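Side-chain contacts in putative lipoprotein (Bacteroides fragilis, PDB 3QNK), which probably binds glycans at the outer membrane for import, as a lipoprotein of the SusD family: residues Glu192-Arg197 against Glu450-Tyr455; Glu237-Val242 against Ala392-Asn397. All coordinates share one frame; numbering follows the deposited sequence.

Contact 1: residues Glu192-Arg197 against Glu450-Tyr455; sequences ELYDKR and EEQRFY
Tyr194, in the last turn of helix 181-194, reaches across to Gln452, in the loop just before helix 453-460, and to Tyr455 in its first turn. The touching is done by the phenol end: its OH lies 3.3 Å from CB of Tyr455, while CE2 of Tyr194 meets that same CB at 3.7 Å. CG of Tyr194 stands beside its backbone N, anti to the carbonyl carbon (chi1 -84°), and the ring carries the OH toward 450-455. Tyr455 answers with the root of its side chain; its ring runs on past the contact, to a hydrogen bond between its OH and Gln39 and a cation-pi contact with Lys124. Gln452, three residues before Tyr455, reaches in with a chain bent at chi2, its amide plane turned 57° from the ring of Tyr194. Its OE1 stays 3.7 Å from OH of Tyr194 and is hydrogen-bonded instead to Arg443. In the alpha-alpha superhelix of this SusD-like fold, the buried contact joins a helix end to a distant helix start, and the Tyr194 ring also meets Phe120. The contact therefore rests on van der Waals packing, with the polar ends of Gln452 and Tyr455 anchored to residues outside it.

Contact 2: residues Glu237-Val242 against Ala392-Asn397; sequences EIIFDV and AEIYLN
Glu237 begins the contact by laying its carboxylate beside the first turn of helix 391-405, where OE2 lies 3.4 Å from CB of Ala392. The same oxygen is 3.6 Å from Ala392 N, and no hydrogen bond links the two segments. CG of Glu237 is anti to the backbone N (chi1 177°), and a bend at chi2 brings the carboxylate to the helix. Its charge is met from outside: OE1 forms a salt bridge with Arg421 and also accepts from the backbone N of Val216, which ties this buried acid to two other parts of the chain, while OE2 makes a long, weak ion pair with Arg390. At Ile239 the side chain points to the helix, and its terminal CD1 meets Ile394 CG1 at 3.9 Å and Ile394 CD1 at 4.1 Å. In each isoleucine CG1 stands beside the backbone N, and the two side chains meet at a slant through these outer carbons. Ile239 and Phe240 then form a classic beta bulge opposite Leu389, where the chain turns a corner in strand 238-244, the middle strand of a small antiparallel sheet between 384-387 and 389-390, the second of which leads into helix 391-405. Helices 181-194 and 198-209 pack against both isoleucines through Ala186 and Val208, and helix 408-420 meets Ala392 through Ile418.

How the contacts relate
From the N terminus, the chain first passes through 192-197 at the end of helix 181-194, then through 237-242 on strand 238-244. After strands 384-387 and 389-390 have paired with 238-244, the chain enters helix 391-405, whose first turn closes contact 2 over 149 intervening residues. It reaches 450-455 only later, where contact 1 closes a loop of 252 residues. Contact 2 is thus nested inside contact 1. Their centres lie about 13 Å apart, and they touch directly: Gln452 NE2 packs 3.2 Å from Glu393 OE1, and Leu193 CD2 lies 3.5 Å from Asn397 OD1. Helix 391-405 thereby joins the small sheet to the place where helices 181-194 and 453-460 meet.

Contact 1: residues Glu192-Arg197 against Glu450-Tyr455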
loop_
_atom_site.group_PDB
_atom_site.type_symbol
_atom_site.label_atom_id
_atom_site.label_comp_id
_atom_site.label_asym_id
_atom_site.label_seq_id
_atom_site.Cartn_x
_atom_site.Cartn_y
_atom_site.Cartn_z
ATOM N N GLU B 192 -1.811 29.121 0.885
ATOM C CA GLU B 192 -2.621 30.325 1.024
ATOM C C GLU B 192 -3.315 30.692 -0.295
ATOM O O GLU B 192 -4.462 31.134 -0.280
ATOM C CB GLU B 192 -1.775 31.514 1.517
ATOM C CG GLU B 192 -1.289 31.405 2.960
ATOM C CD GLU B 192 -0.149 32.332 3.373
ATOM O OE1 GLU B 192 0.676 32.690 2.503
ATOM O OE2 GLU B 192 -0.063 32.684 4.574
ATOM N N LEU B 193 -2.637 30.489 -1.438
ATOM C CA LEU B 193 -3.198 30.789 -2.757
ATOM C C LEU B 193 -4.327 29.809 -3.092
ATOM O O LEU B 193 -5.375 30.214 -3.620
ATOM C CB LEU B 193 -2.092 30.749 -3.831
ATOM C CG LEU B 193 -2.479 31.166 -5.260
ATOM C CD1 LEU B 193 -2.870 32.642 -5.329
ATOM C CD2 LEU B 193 -1.370 30.872 -6.221
ATOM N N TYR B 194 -4.109 28.522 -2.772
ATOM C CA TYR B 194 -5.085 27.449 -2.971
ATOM C C TYR B 194 -6.370 27.764 -2.195
ATOM O O TYR B 194 -7.435 27.537 -2.749
ATOM C CB TYR B 194 -4.479 26.067 -2.591
ATOM C CG TYR B 194 -3.657 25.423 -3.704
ATOM C CD1 TYR B 194 -2.945 26.199 -4.616
ATOM C CD2 TYR B 194 -3.660 24.044 -3.893
ATOM C CE1 TYR B 194 -2.259 25.621 -5.688
ATOM C CE2 TYR B 194 -2.946 23.449 -4.949
ATOM C CZ TYR B 194 -2.224 24.243 -5.829
ATOM O OH TYR B 194 -1.474 23.705 -6.849
ATOM N N ASP B 195 -6.279 28.414 -1.003
ATOM C CA ASP B 195 -7.431 28.796 -0.180
ATOM C C ASP B 195 -7.848 30.283 -0.353
ATOM O O ASP B 195 -8.618 30.830 0.471
ATOM C CB ASP B 195 -7.171 28.493 1.310
ATOM C CG ASP B 195 -8.448 28.449 2.129
ATOM O OD1 ASP B 195 -9.518 28.098 1.555
ATOM O OD2 ASP B 195 -8.393 28.803 3.330
ATOM N N LYS B 196 -7.360 30.932 -1.430
ATOM C CA LYS B 196 -7.703 32.307 -1.799
ATOM C C LYS B 196 -7.443 33.344 -0.664
ATOM O O LYS B 196 -8.135 34.372 -0.589
ATOM C CB LYS B 196 -9.169 32.413 -2.311
ATOM C CG LYS B 196 -9.494 31.489 -3.477
ATOM C CD LYS B 196 -10.775 31.903 -4.123
ATOM C CE LYS B 196 -11.064 31.231 -5.443
ATOM N NZ LYS B 196 -12.427 31.593 -5.941
ATOM N N ARG B 197 -6.385 33.118 0.146
ATOM C CA ARG B 197 -5.929 34.027 1.199
ATOM C C ARG B 197 -4.870 34.940 0.599
ATOM O O ARG B 197 -3.697 34.875 0.962
ATOM C CB ARG B 197 -5.370 33.223 2.402
ATOM C CG ARG B 197 -6.326 32.184 2.937
ATOM C CD ARG B 197 -5.798 31.522 4.180
ATOM N NE ARG B 197 -6.668 30.416 4.571
ATOM C CZ ARG B 197 -6.802 29.952 5.809
ATOM N NH1 ARG B 197 -6.116 30.494 6.810
ATOM N NH2 ARG B 197 -7.631 28.951 6.057
ATOM N N GLU B 450 5.001 19.921 -13.962
ATOM C CA GLU B 450 5.492 20.046 -12.588
ATOM C C GLU B 450 4.382 19.782 -11.593
ATOM O O GLU B 450 4.430 20.301 -10.489
ATOM C CB GLU B 450 6.133 21.403 -12.356
ATOM C CG GLU B 450 7.534 21.465 -12.931
ATOM C CD GLU B 450 8.199 22.791 -12.648
ATOM O OE1 GLU B 450 8.904 22.910 -11.616
ATOM O OE2 GLU B 450 7.938 23.738 -13.422
ATOM N N GLU B 451 3.402 18.950 -11.983
ATOM C CA GLU B 451 2.277 18.491 -11.162
ATOM C C GLU B 451 1.429 19.654 -10.595
ATOM O O GLU B 451 0.951 19.564 -9.456
ATOM C CB GLU B 451 2.768 17.555 -10.021
ATOM C CG GLU B 451 1.837 16.374 -9.797
ATOM C CD GLU B 451 2.110 15.428 -8.635
ATOM O OE1 GLU B 451 3.301 15.099 -8.379
ATOM O OE2 GLU B 451 1.109 14.959 -8.030
ATOM N N GLN B 452 1.178 20.709 -11.398
ATOM C CA GLN B 452 0.363 21.829 -10.905
ATOM C C GLN B 452 -0.910 22.060 -11.696
ATOM O O GLN B 452 -1.899 22.473 -11.124
ATOM C CB GLN B 452 1.185 23.124 -10.915
ATOM C CG GLN B 452 2.158 23.285 -9.762
ATOM C CD GLN B 452 2.147 24.683 -9.228
ATOM O OE1 GLN B 452 1.083 25.303 -8.954
ATOM N NE2 GLN B 452 3.340 25.157 -8.966
ATOM N N ARG B 453 -0.891 21.805 -13.008
ATOM C CA ARG B 453 -2.001 22.065 -13.913
ATOM C C ARG B 453 -3.324 21.519 -13.408
ATOM O O ARG B 453 -4.354 22.201 -13.497
ATOM C CB ARG B 453 -1.702 21.498 -15.312
ATOM C CG ARG B 453 -2.738 21.845 -16.385
ATOM C CD ARG B 453 -2.954 23.330 -16.449
ATOM N NE ARG B 453 -3.930 23.668 -17.463
ATOM C CZ ARG B 453 -4.272 24.905 -17.767
ATOM N NH1 ARG B 453 -3.730 25.931 -17.118
ATOM N NH2 ARG B 453 -5.144 25.134 -18.732
ATOM N N PHE B 454 -3.311 20.304 -12.892
ATOM C CA PHE B 454 -4.521 19.651 -12.451
ATOM C C PHE B 454 -5.154 20.463 -11.305
ATOM O O PHE B 454 -6.363 20.653 -11.286
ATOM C CB PHE B 454 -4.168 18.203 -12.046
ATOM C CG PHE B 454 -5.286 17.445 -11.393
ATOM C CD1 PHE B 454 -5.637 17.696 -10.062
ATOM C CD2 PHE B 454 -6.022 16.521 -12.111
ATOM C CE1 PHE B 454 -6.704 17.039 -9.482
ATOM C CE2 PHE B 454 -7.135 15.912 -11.550
ATOM C CZ PHE B 454 -7.469 16.169 -10.245
ATOM N N TYR B 455 -4.341 20.958 -10.364
ATOM C CA TYR B 455 -4.802 21.737 -9.214
ATOM C C TYR B 455 -5.076 23.182 -9.604
ATOM O O TYR B 455 -5.918 23.821 -8.979
ATOM C CB TYR B 455 -3.795 21.634 -8.070
ATOM C CG TYR B 455 -3.502 20.197 -7.695
ATOM C CD1 TYR B 455 -4.435 19.430 -6.988
ATOM C CD2 TYR B 455 -2.301 19.596 -8.061
ATOM C CE1 TYR B 455 -4.189 18.089 -6.684
ATOM C CE2 TYR B 455 -2.032 18.265 -7.746
ATOM C CZ TYR B 455 -2.979 17.515 -7.062
ATOM O OH TYR B 455 -2.667 16.224 -6.742
#

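Contact 2: residues Glu237-Val242 against Ala392-Asn397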
loop_
_atom_site.group_PDB
_atom_site.type_symbol
_atom_site.label_atom_id
_atom_site.label_comp_id
_atom_site.label_asym_id
_atom_site.label_seq_id
_atom_site.Cartn_x
_atom_site.Cartn_y
_atom_site.Cartn_z
ATOM N N GLU B 237 17.697 28.945 -7.639
ATOM C CA GLU B 237 16.261 28.924 -7.921
ATOM C C GLU B 237 15.540 27.829 -7.104
ATOM O O GLU B 237 14.366 27.987 -6.767
ATOM C CB GLU B 237 16.013 28.717 -9.416
ATOM C CG GLU B 237 14.537 28.598 -9.794
ATOM C CD GLU B 237 14.126 29.242 -11.093
ATOM O OE1 GLU B 237 14.989 29.833 -11.782
ATOM O OE2 GLU B 237 12.922 29.163 -11.415
ATOM N N ILE B 238 16.231 26.722 -6.810
ATOM C CA ILE B 238 15.672 25.614 -6.049
ATOM C C ILE B 238 15.384 26.065 -4.608
ATOM O O ILE B 238 16.267 26.588 -3.947
ATOM C CB ILE B 238 16.606 24.371 -6.097
ATOM C CG1 ILE B 238 16.764 23.838 -7.540
ATOM C CG2 ILE B 238 16.076 23.275 -5.184
ATOM C CD1 ILE B 238 17.951 22.911 -7.760
ATOM N N ILE B 239 14.143 25.886 -4.143
ATOM C CA ILE B 239 13.755 26.206 -2.766
ATOM C C ILE B 239 13.657 24.873 -1.999
ATOM O O ILE B 239 14.210 24.766 -0.918
ATOM C CB ILE B 239 12.474 27.069 -2.679
ATOM C CG1 ILE B 239 12.741 28.485 -3.227
ATOM C CG2 ILE B 239 11.970 27.146 -1.256
ATOM C CD1 ILE B 239 11.505 29.416 -3.373
ATOM N N PHE B 240 12.993 23.859 -2.576
ATOM C CA PHE B 240 12.854 22.520 -2.005
ATOM C C PHE B 240 12.771 21.487 -3.110
ATOM O O PHE B 240 11.973 21.632 -4.038
ATOM C CB PHE B 240 11.628 22.397 -1.052
ATOM C CG PHE B 240 11.638 21.116 -0.238
ATOM C CD1 PHE B 240 12.488 20.971 0.858
ATOM C CD2 PHE B 240 10.834 20.048 -0.589
ATOM C CE1 PHE B 240 12.530 19.774 1.578
ATOM C CE2 PHE B 240 10.862 18.857 0.145
ATOM C CZ PHE B 240 11.704 18.731 1.226
ATOM N N ASP B 241 13.596 20.437 -3.004
ATOM C CA ASP B 241 13.614 19.341 -3.975
ATOM C C ASP B 241 13.895 17.981 -3.322
ATOM O O ASP B 241 14.235 17.899 -2.137
ATOM C CB ASP B 241 14.640 19.603 -5.100
ATOM C CG ASP B 241 16.116 19.686 -4.695
ATOM O OD1 ASP B 241 16.427 19.512 -3.478
ATOM O OD2 ASP B 241 16.958 19.936 -5.584
ATOM N N VAL B 242 13.734 16.921 -4.123
ATOM C CA VAL B 242 14.017 15.530 -3.804
ATOM C C VAL B 242 14.692 14.907 -5.028
ATOM O O VAL B 242 14.263 15.152 -6.158
ATOM C CB VAL B 242 12.798 14.691 -3.308
ATOM C CG1 VAL B 242 12.422 15.051 -1.884
ATOM C CG2 VAL B 242 11.606 14.824 -4.215
ATOM N N ALA B 392 10.597 30.675 -9.108
ATOM C CA ALA B 392 9.650 31.162 -10.116
ATOM C C ALA B 392 8.204 31.237 -9.593
ATOM O O ALA B 392 7.468 32.154 -9.966
ATOM C CB ALA B 392 9.697 30.276 -11.342
ATOM N N GLU B 393 7.808 30.286 -8.714
ATOM C CA GLU B 393 6.468 30.216 -8.153
ATOM C C GLU B 393 6.146 31.404 -7.261
ATOM O O GLU B 393 4.991 31.840 -7.236
ATOM C CB GLU B 393 6.299 28.935 -7.357
ATOM C CG GLU B 393 4.895 28.395 -7.453
ATOM C CD GLU B 393 4.630 27.184 -6.588
ATOM O OE1 GLU B 393 5.348 26.162 -6.742
ATOM O OE2 GLU B 393 3.687 27.263 -5.764
ATOM N N ILE B 394 7.148 31.921 -6.510
ATOM C CA ILE B 394 6.963 33.062 -5.620
ATOM C C ILE B 394 6.394 34.219 -6.443
ATOM O O ILE B 394 5.353 34.757 -6.088
ATOM C CB ILE B 394 8.290 33.414 -4.897
ATOM C CG1 ILE B 394 8.870 32.186 -4.151
ATOM C CG2 ILE B 394 8.191 34.645 -3.996
ATOM C CD1 ILE B 394 7.945 31.470 -3.162
ATOM N N TYR B 395 6.997 34.497 -7.600
ATOM C CA TYR B 395 6.582 35.570 -8.486
ATOM C C TYR B 395 5.156 35.391 -9.000
ATOM O O TYR B 395 4.374 36.353 -8.988
ATOM C CB TYR B 395 7.547 35.673 -9.660
ATOM C CG TYR B 395 8.917 36.155 -9.250
ATOM C CD1 TYR B 395 9.174 37.509 -9.070
ATOM C CD2 TYR B 395 9.963 35.258 -9.043
ATOM C CE1 TYR B 395 10.429 37.961 -8.688
ATOM C CE2 TYR B 395 11.228 35.699 -8.657
ATOM C CZ TYR B 395 11.455 37.055 -8.479
ATOM O OH TYR B 395 12.688 37.540 -8.125
ATOM N N LEU B 396 4.810 34.170 -9.421
ATOM C CA LEU B 396 3.503 33.860 -9.997
ATOM C C LEU B 396 2.395 33.788 -8.934
ATOM O O LEU B 396 1.300 34.267 -9.201
ATOM C CB LEU B 396 3.578 32.575 -10.837
ATOM C CG LEU B 396 4.323 32.745 -12.177
ATOM C CD1 LEU B 396 4.541 31.439 -12.871
ATOM C CD2 LEU B 396 3.586 33.668 -13.099
ATOM N N ASN B 397 2.692 33.288 -7.717
ATOM C CA ASN B 397 1.746 33.291 -6.597
ATOM C C ASN B 397 1.464 34.727 -6.176
ATOM O O ASN B 397 0.322 35.080 -5.908
ATOM C CB ASN B 397 2.299 32.494 -5.408
ATOM C CG ASN B 397 2.446 31.009 -5.651
ATOM O OD1 ASN B 397 2.032 30.473 -6.673
ATOM N ND2 ASN B 397 3.025 30.307 -4.696
#